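Local atomic coordinates of glycerophosphodiester phosphodiesterase (Thermotoga maritima, PDB entry 1O1Z), a protein that belongs to the glycerophosphodiester phosphodiesterase family and is built as a TIM barrel of parallel strands wrapped in helices. Residues A[58-61]-A[65-68]; A[106-111]-A[117-122]; A[44-49]-A[91-96]. All coordinates share one frame; numbering follows the deposited sequence.

Contact 1: residues A[58-61]-A[65-68]; sequences VSHD and KRLF
D61 and R66 face each other across a short turn of the chain, with CA atoms 8.1 Å apart. Residues 58-61 leave strand 56-58 as an irregular loop, while 65-68 form a single short helical turn. The D61 and R66 side chains cross at about a right angle, joined by a salt bridge: R66 NE gives a nearly straight hydrogen bond to D61 OD2 (2.8 Å, 167°). OD2 lies near the guanidinium plane, and NE meets it on the syn side, 30° out of the carboxylate plane. The bend at chi3 (54°) in the R66 chain turns NE to the acid, and NH1 pairs with E27. These segments belong to an excursion between strand 43-50 of the TIM barrel and helix 93-99, which includes the small antiparallel pair of strands 63-64 and 70-73, with helix 65-68 between them. The other carboxylate oxygen, D61 OD1, takes a hydrogen bond from H60 ND1 at 2.9 Å, in the imidazole plane, so aspartate, with its two acceptors, suits a place between histidine and arginine. One water accepts from R66 N and lies 2.6 Å from D61 OD2, to which it may donate. S59 OG, donating to D61 O at 2.8 Å, ties the loop back on itself.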
loop_
_atom_site.group_PDB
_atom_site.type_symbol
_atom_site.label_atom_id
_atom_site.label_comp_id
_atom_site.label_asym_id
_atom_site.label_seq_id
_atom_site.Cartn_x
_atom_site.Cartn_y
_atom_site.Cartn_z
ATOM N N VAL A 58 -5.322 -0.878 -11.638
ATOM C CA VAL A 58 -5.465 -0.593 -10.207
ATOM C C VAL A 58 -6.829 -1.140 -9.742
ATOM O O VAL A 58 -7.885 -0.614 -10.092
ATOM C CB VAL A 58 -5.323 0.888 -9.912
ATOM C CG1 VAL A 58 -5.483 1.157 -8.405
ATOM C CG2 VAL A 58 -3.985 1.414 -10.405
ATOM N N SER A 59 -6.815 -2.235 -8.979
ATOM C CA SER A 59 -8.029 -2.828 -8.441
ATOM C C SER A 59 -7.659 -3.704 -7.256
ATOM O O SER A 59 -6.849 -4.612 -7.398
ATOM C CB SER A 59 -8.717 -3.701 -9.490
ATOM O OG SER A 59 -9.924 -4.276 -8.957
ATOM N N HIS A 60 -8.271 -3.443 -6.100
ATOM C CA HIS A 60 -8.072 -4.332 -4.948
ATOM C C HIS A 60 -8.594 -5.759 -5.194
ATOM O O HIS A 60 -7.856 -6.738 -5.016
ATOM C CB HIS A 60 -8.726 -3.726 -3.707
ATOM C CG HIS A 60 -8.569 -4.583 -2.503
ATOM N ND1 HIS A 60 -9.487 -5.540 -2.149
ATOM C CD2 HIS A 60 -7.549 -4.675 -1.617
ATOM C CE1 HIS A 60 -9.055 -6.171 -1.068
ATOM N NE2 HIS A 60 -7.877 -5.681 -0.737
ATOM N N ASP A 61 -9.843 -5.881 -5.623
ATOM C CA ASP A 61 -10.479 -7.165 -5.845
ATOM C C ASP A 61 -10.101 -7.693 -7.228
ATOM O O ASP A 61 -9.769 -6.914 -8.129
ATOM C CB ASP A 61 -11.993 -7.039 -5.791
ATOM C CG ASP A 61 -12.555 -6.676 -4.408
ATOM O OD1 ASP A 61 -11.828 -6.689 -3.385
ATOM O OD2 ASP A 61 -13.772 -6.431 -4.292
ATOM N N LYS A 65 -17.330 -6.995 -8.944
ATOM C CA LYS A 65 -18.618 -7.256 -8.306
ATOM C C LYS A 65 -18.946 -6.255 -7.206
ATOM O O LYS A 65 -20.040 -5.698 -7.176
ATOM C CB LYS A 65 -18.700 -8.695 -7.740
ATOM C CG LYS A 65 -18.553 -9.786 -8.764
ATOM C CD LYS A 65 -19.144 -11.133 -8.309
ATOM C CE LYS A 65 -18.108 -12.044 -7.686
ATOM N NZ LYS A 65 -18.636 -13.439 -7.542
ATOM N N ARG A 66 -18.006 -6.027 -6.301
ATOM C CA ARG A 66 -18.283 -5.232 -5.100
ATOM C C ARG A 66 -18.608 -3.777 -5.407
ATOM O O ARG A 66 -19.517 -3.207 -4.819
ATOM C CB ARG A 66 -17.096 -5.314 -4.139
ATOM C CG ARG A 66 -17.248 -4.564 -2.811
ATOM C CD ARG A 66 -16.098 -4.833 -1.839
ATOM N NE ARG A 66 -14.804 -4.565 -2.462
ATOM C CZ ARG A 66 -14.127 -3.413 -2.382
ATOM N NH1 ARG A 66 -14.558 -2.401 -1.617
ATOM N NH2 ARG A 66 -12.986 -3.291 -3.035
ATOM N N LEU A 67 -17.858 -3.180 -6.321
ATOM C CA LEU A 67 -17.954 -1.734 -6.567
ATOM C C LEU A 67 -18.886 -1.385 -7.725
ATOM O O LEU A 67 -19.450 -0.289 -7.756
ATOM C CB LEU A 67 -16.568 -1.161 -6.848
ATOM C CG LEU A 67 -15.514 -1.207 -5.725
ATOM C CD1 LEU A 67 -14.245 -0.649 -6.226
ATOM C CD2 LEU A 67 -16.014 -0.460 -4.489
ATOM N N PHE A 68 -19.033 -2.306 -8.673
ATOM C CA PHE A 68 -19.826 -2.071 -9.892
ATOM C C PHE A 68 -20.973 -3.045 -10.139
ATOM O O PHE A 68 -21.794 -2.821 -11.031
ATOM C CB PHE A 68 -18.887 -2.068 -11.110
ATOM C CG PHE A 68 -17.814 -1.055 -11.015
ATOM C CD1 PHE A 68 -18.069 0.266 -11.357
ATOM C CD2 PHE A 68 -16.546 -1.394 -10.546
ATOM C CE1 PHE A 68 -17.072 1.225 -11.245
ATOM C CE2 PHE A 68 -15.539 -0.440 -10.434
ATOM C CZ PHE A 68 -15.811 0.875 -10.788
HETATM O O HOH W 1 -11.801 -3.712 -5.845
HETATM O O HOH W 2 -15.269 -7.075 -6.274
#

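Contact 2: residues A[106-111]-A[117-122]; sequences INIEIK and DAVLEI
V119 presses its two methyl groups into the outer face of strand 105-110, where I108 and I110 receive them. It meets I110 tip to tip: the isoleucine's CD1 lies 4.0 Å from V119 CG1 and 4.1 Å from V119 CG2, so the end of one chain sits against the fork of the other. Both torsions of I110 contribute, chi1 of -49° setting CG1 beside the backbone N and chi2 of -72° folding CD1 back from the extended course. I108 takes a looser share through its gamma methyl, CG2, which stands 4.3 Å from V119 CG1. That one valine methyl thus serves two isoleucines a strand repeat apart, and it is carried there by its position anti to the backbone N (chi1 167°). The nearest CA pair, I110 and V119, is 8.4 Å apart, a spacing bridged by the longer isoleucine from the strand and the compact valine from the helix. The arrangement is the strand-to-helix half of a beta-alpha-beta unit of the TIM barrel, in which strand 105-110 passes through helix 116-123 to the parallel strand 129-133; F131 of that next strand touches both I108 and V119, carrying the apolar layer onward. On the other face of the strand the residues are polar. N107 ND2 donates to I130 O and S132 OG, and the E109 carboxylate is approached by K111 NZ, 2.9 Å from OE2, from above its plane in a salt bridge. Beyond V119, the helix runs on to S123, whose OG hydrogen-bonds to V119 O. S123 and R126 form the site of the bound sodium ion, about 8 Å from the side chain of I108.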
loop_
_atom_site.group_PDB
_atom_site.type_symbol
_atom_site.label_atom_id
_atom_site.label_comp_id
_atom_site.label_asym_id
_atom_site.label_seq_id
_atom_site.Cartn_x
_atom_site.Cartn_y
_atom_site.Cartn_z
ATOM N N ILE A 106 4.100 6.630 -3.623
ATOM C CA ILE A 106 3.093 5.661 -4.020
ATOM C C ILE A 106 3.500 4.285 -3.500
ATOM O O ILE A 106 4.556 3.759 -3.871
ATOM C CB ILE A 106 2.872 5.605 -5.533
ATOM C CG1 ILE A 106 2.458 6.976 -6.087
ATOM C CG2 ILE A 106 1.792 4.615 -5.873
ATOM C CD1 ILE A 106 2.415 7.013 -7.616
ATOM N N ASN A 107 2.693 3.743 -2.617
ATOM C CA ASN A 107 2.862 2.404 -2.082
ATOM C C ASN A 107 2.021 1.489 -2.944
ATOM O O ASN A 107 0.809 1.539 -2.897
ATOM C CB ASN A 107 2.440 2.362 -0.614
ATOM C CG ASN A 107 2.374 0.999 -0.045
ATOM O OD1 ASN A 107 1.621 0.788 0.912
ATOM N ND2 ASN A 107 3.159 0.056 -0.574
ATOM N N ILE A 108 2.694 0.697 -3.777
ATOM C CA ILE A 108 2.041 -0.231 -4.687
ATOM C C ILE A 108 1.972 -1.598 -4.049
ATOM O O ILE A 108 2.994 -2.240 -3.879
ATOM C CB ILE A 108 2.850 -0.306 -6.005
ATOM C CG1 ILE A 108 2.977 1.061 -6.675
ATOM C CG2 ILE A 108 2.246 -1.296 -6.980
ATOM C CD1 ILE A 108 4.007 1.123 -7.772
ATOM N N GLU A 109 0.765 -2.055 -3.723
ATOM C CA GLU A 109 0.572 -3.399 -3.215
ATOM C C GLU A 109 0.366 -4.320 -4.398
ATOM O O GLU A 109 -0.589 -4.183 -5.165
ATOM C CB GLU A 109 -0.586 -3.516 -2.221
ATOM C CG GLU A 109 -0.705 -4.958 -1.733
ATOM C CD GLU A 109 -1.841 -5.279 -0.793
ATOM O OE1 GLU A 109 -2.481 -4.363 -0.248
ATOM O OE2 GLU A 109 -2.100 -6.498 -0.627
ATOM N N ILE A 110 1.246 -5.302 -4.514
ATOM C CA ILE A 110 1.173 -6.283 -5.579
ATOM C C ILE A 110 0.184 -7.355 -5.160
ATOM O O ILE A 110 0.427 -8.097 -4.198
ATOM C CB ILE A 110 2.532 -6.940 -5.808
ATOM C CG1 ILE A 110 3.662 -5.922 -5.927
ATOM C CG2 ILE A 110 2.418 -7.860 -7.026
ATOM C CD1 ILE A 110 3.636 -5.185 -7.162
ATOM N N LYS A 111 -0.915 -7.498 -5.895
ATOM C CA LYS A 111 -1.921 -8.491 -5.552
ATOM C C LYS A 111 -1.717 -9.856 -6.226
ATOM O O LYS A 111 -2.304 -10.855 -5.793
ATOM C CB LYS A 111 -3.321 -7.949 -5.919
ATOM C CG LYS A 111 -3.782 -6.774 -5.085
ATOM C CD LYS A 111 -3.917 -7.182 -3.599
ATOM C CE LYS A 111 -4.846 -6.319 -2.798
ATOM N NZ LYS A 111 -4.886 -6.792 -1.362
ATOM N N ASP A 117 6.621 -8.417 -12.876
ATOM C CA ASP A 117 7.585 -7.983 -13.899
ATOM C C ASP A 117 7.102 -6.706 -14.597
ATOM O O ASP A 117 7.894 -5.781 -14.822
ATOM C CB ASP A 117 7.833 -9.076 -14.916
ATOM C CG ASP A 117 8.720 -10.201 -14.372
ATOM O OD1 ASP A 117 9.455 -10.003 -13.378
ATOM O OD2 ASP A 117 8.759 -11.313 -14.898
ATOM N N ALA A 118 5.812 -6.642 -14.946
ATOM C CA ALA A 118 5.254 -5.454 -15.578
ATOM C C ALA A 118 5.303 -4.221 -14.677
ATOM O O ALA A 118 5.560 -3.115 -15.135
ATOM C CB ALA A 118 3.833 -5.718 -16.030
ATOM N N VAL A 119 5.058 -4.415 -13.395
ATOM C CA VAL A 119 5.125 -3.330 -12.431
ATOM C C VAL A 119 6.564 -2.813 -12.338
ATOM O O VAL A 119 6.778 -1.611 -12.332
ATOM C CB VAL A 119 4.631 -3.775 -11.044
ATOM C CG1 VAL A 119 4.988 -2.755 -9.971
ATOM C CG2 VAL A 119 3.125 -4.018 -11.093
ATOM N N LEU A 120 7.530 -3.712 -12.253
ATOM C CA LEU A 120 8.933 -3.301 -12.148
ATOM C C LEU A 120 9.375 -2.532 -13.387
ATOM O O LEU A 120 10.092 -1.550 -13.276
ATOM C CB LEU A 120 9.828 -4.489 -11.854
ATOM C CG LEU A 120 9.661 -4.966 -10.404
ATOM C CD1 LEU A 120 10.233 -6.362 -10.206
ATOM C CD2 LEU A 120 10.330 -3.927 -9.437
ATOM N N GLU A 121 8.927 -2.956 -14.564
ATOM C CA GLU A 121 9.324 -2.281 -15.781
ATOM C C GLU A 121 8.793 -0.856 -15.821
ATOM O O GLU A 121 9.552 0.095 -16.112
ATOM C CB GLU A 121 8.876 -3.099 -17.001
ATOM C CG GLU A 121 9.397 -2.564 -18.323
ATOM C CD GLU A 121 10.919 -2.490 -18.385
ATOM O OE1 GLU A 121 11.615 -3.374 -17.810
ATOM O OE2 GLU A 121 11.436 -1.534 -19.013
ATOM N N ILE A 122 7.506 -0.666 -15.502
ATOM C CA ILE A 122 6.909 0.655 -15.577
ATOM C C ILE A 122 7.457 1.554 -14.467
ATOM O O ILE A 122 7.510 2.788 -14.601
ATOM C CB ILE A 122 5.369 0.589 -15.545
ATOM C CG1 ILE A 122 4.802 1.960 -15.953
ATOM C CG2 ILE A 122 4.862 0.154 -14.224
#

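Contact 3: residues A[44-49]-A[91-96]; sequences VELDVR and TTLKEV
L46 spreads its two methyls over two residues of helix 93-99. CD2 meets V96 CG1 at 3.9 Å, the leucine and valine reaching toward each other tip to tip, whereas CD1 lies 4.2 Å from L93 CD1, the two leucines crossing at about a right angle. The fork opens this way because L46 CG stands between the backbone N and the carbonyl carbon (chi1 58°), the crowded position. V48, two residues along the same face, adds a looser touch: its CG1 is 4.4 Å from L93 CD1. Leucine suits the places that must span the gap; beta-branched V48 suits the strand, and V96 offers the helix a compact apolar side chain. The backbones approach to 7.4 Å at the CA atoms of V48 and L93.

The start of the helix, just before L93, is fixed by a cap. T92 is the N-cap, and with E95 it forms a capping box: E95 N donates to T92 OG1 at 3.2 Å, and T92 N donates to E95 OE1, also at 3.2 Å, on the anti lone pair of that oxygen. The same OE1 forms a salt bridge with K83 of helix 79-85.

Further out, F33 of helix 30-38 touches both L46 and V96, V56 of strand 56-58 adjoins V48 and L93, and I106 and I108 of strand 105-110 close the neighbouring side, so helix 93-99 packs across strands 43-50 and 105-110 on the outside of the barrel.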
loop_
_atom_site.group_PDB
_atom_site.type_symbol
_atom_site.label_atom_id
_atom_site.label_comp_id
_atom_site.label_asym_id
_atom_site.label_seq_id
_atom_site.Cartn_x
_atom_site.Cartn_y
_atom_site.Cartn_z
ATOM N N VAL A 44 -0.088 7.908 -1.444
ATOM C CA VAL A 44 -1.233 7.023 -1.518
ATOM C C VAL A 44 -0.779 5.592 -1.539
ATOM O O VAL A 44 0.360 5.324 -1.902
ATOM C CB VAL A 44 -2.086 7.308 -2.768
ATOM C CG1 VAL A 44 -2.679 8.728 -2.769
ATOM C CG2 VAL A 44 -1.291 7.078 -4.066
ATOM N N GLU A 45 -1.651 4.695 -1.118
ATOM C CA GLU A 45 -1.478 3.252 -1.282
ATOM C C GLU A 45 -2.498 2.802 -2.304
ATOM O O GLU A 45 -3.645 3.288 -2.330
ATOM C CB GLU A 45 -1.670 2.555 0.069
ATOM C CG GLU A 45 -1.500 1.053 0.084
ATOM C CD GLU A 45 -2.717 0.258 -0.388
ATOM O OE1 GLU A 45 -3.857 0.780 -0.371
ATOM O OE2 GLU A 45 -2.526 -0.929 -0.785
ATOM N N LEU A 46 -2.103 1.854 -3.146
ATOM C CA LEU A 46 -3.015 1.314 -4.148
ATOM C C LEU A 46 -2.674 -0.129 -4.444
ATOM O O LEU A 46 -1.624 -0.616 -4.036
ATOM C CB LEU A 46 -2.981 2.185 -5.396
ATOM C CG LEU A 46 -1.646 2.379 -6.106
ATOM C CD1 LEU A 46 -1.255 1.162 -6.949
ATOM C CD2 LEU A 46 -1.681 3.619 -6.975
ATOM N N ASP A 47 -3.557 -0.818 -5.165
ATOM C CA ASP A 47 -3.476 -2.237 -5.413
ATOM C C ASP A 47 -3.395 -2.499 -6.904
ATOM O O ASP A 47 -4.167 -1.907 -7.641
ATOM C CB ASP A 47 -4.752 -2.887 -4.914
ATOM C CG ASP A 47 -5.043 -2.507 -3.494
ATOM O OD1 ASP A 47 -5.990 -1.722 -3.200
ATOM O OD2 ASP A 47 -4.243 -2.880 -2.600
ATOM N N VAL A 48 -2.485 -3.384 -7.330
ATOM C CA VAL A 48 -2.297 -3.666 -8.748
ATOM C C VAL A 48 -2.473 -5.125 -9.123
ATOM O O VAL A 48 -2.102 -6.049 -8.378
ATOM C CB VAL A 48 -0.939 -3.146 -9.301
ATOM C CG1 VAL A 48 -0.875 -1.641 -9.226
ATOM C CG2 VAL A 48 0.258 -3.789 -8.629
ATOM N N ARG A 49 -3.025 -5.298 -10.336
ATOM C CA ARG A 49 -3.335 -6.586 -10.935
ATOM C C ARG A 49 -3.139 -6.478 -12.448
ATOM O O ARG A 49 -2.927 -5.386 -12.982
ATOM C CB ARG A 49 -4.798 -6.946 -10.688
ATOM C CG ARG A 49 -5.125 -7.188 -9.227
ATOM C CD ARG A 49 -6.571 -7.595 -9.042
ATOM N NE ARG A 49 -6.814 -7.947 -7.662
ATOM C CZ ARG A 49 -6.603 -9.124 -7.113
ATOM N NH1 ARG A 49 -6.141 -10.161 -7.814
ATOM N NH2 ARG A 49 -6.891 -9.305 -5.824
ATOM N N THR A 91 -8.555 2.719 -13.373
ATOM C CA THR A 91 -7.350 3.305 -13.899
ATOM C C THR A 91 -6.178 2.332 -13.936
ATOM O O THR A 91 -6.264 1.223 -13.452
ATOM C CB THR A 91 -7.016 4.608 -13.125
ATOM O OG1 THR A 91 -5.989 5.356 -13.789
ATOM C CG2 THR A 91 -6.504 4.362 -11.747
ATOM N N THR A 92 -5.131 2.752 -14.609
ATOM C CA THR A 92 -3.919 1.944 -14.753
ATOM C C THR A 92 -2.819 2.571 -13.927
ATOM O O THR A 92 -2.851 3.757 -13.598
ATOM C CB THR A 92 -3.476 1.893 -16.186
ATOM O OG1 THR A 92 -3.169 3.210 -16.665
ATOM C CG2 THR A 92 -4.619 1.371 -17.108
ATOM N N LEU A 93 -1.811 1.778 -13.602
ATOM C CA LEU A 93 -0.676 2.316 -12.864
ATOM C C LEU A 93 0.008 3.442 -13.648
ATOM O O LEU A 93 0.378 4.463 -13.076
ATOM C CB LEU A 93 0.285 1.186 -12.504
ATOM C CG LEU A 93 1.478 1.610 -11.669
ATOM C CD1 LEU A 93 0.989 2.172 -10.307
ATOM C CD2 LEU A 93 2.414 0.423 -11.472
ATOM N N LYS A 94 0.155 3.250 -14.955
ATOM C CA LYS A 94 0.681 4.298 -15.825
ATOM C C LYS A 94 -0.041 5.647 -15.638
ATOM O O LYS A 94 0.600 6.723 -15.516
ATOM C CB LYS A 94 0.590 3.860 -17.287
ATOM C CG LYS A 94 0.926 4.944 -18.328
ATOM C CD LYS A 94 0.882 4.372 -19.740
ATOM C CE LYS A 94 1.174 5.448 -20.795
ATOM N NZ LYS A 94 0.078 6.461 -20.855
ATOM N N GLU A 95 -1.373 5.609 -15.626
ATOM C CA GLU A 95 -2.177 6.820 -15.450
ATOM C C GLU A 95 -2.013 7.458 -14.065
ATOM O O GLU A 95 -1.992 8.689 -13.927
ATOM C CB GLU A 95 -3.649 6.514 -15.744
ATOM C CG GLU A 95 -3.893 6.230 -17.200
ATOM C CD GLU A 95 -5.307 5.814 -17.516
ATOM O OE1 GLU A 95 -5.804 4.829 -16.923
ATOM O OE2 GLU A 95 -5.918 6.472 -18.377
ATOM N N VAL A 96 -1.856 6.637 -13.031
ATOM C CA VAL A 96 -1.603 7.184 -11.696
ATOM C C VAL A 96 -0.303 7.983 -11.695
ATOM O O VAL A 96 -0.252 9.090 -11.164
ATOM C CB VAL A 96 -1.591 6.095 -10.618
ATOM C CG1 VAL A 96 -1.254 6.683 -9.276
ATOM C CG2 VAL A 96 -2.939 5.387 -10.562
#

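Contacts 2 and 3 are neighbours, their centres 8 Å apart: strands 43-50 and 105-110 lie side by side in the barrel sheet, joined by backbone hydrogen bonds such as E109 N to L46 O, and strand 105-110 is the next element after helix 93-99. Contact 1 stands at the surface, 13 Å from contact 3 and 18 Å from contact 2 between centres. Along the chain it falls between the two segments of contact 3, and contact 2 follows them. R49 and K111 link the levels: H60 O receives R49 NH2, and H60 packs against K111. The excursion of contact 1 is thereby fastened to the same barrel strands whose outer faces the helices of contacts 2 and 3 cover.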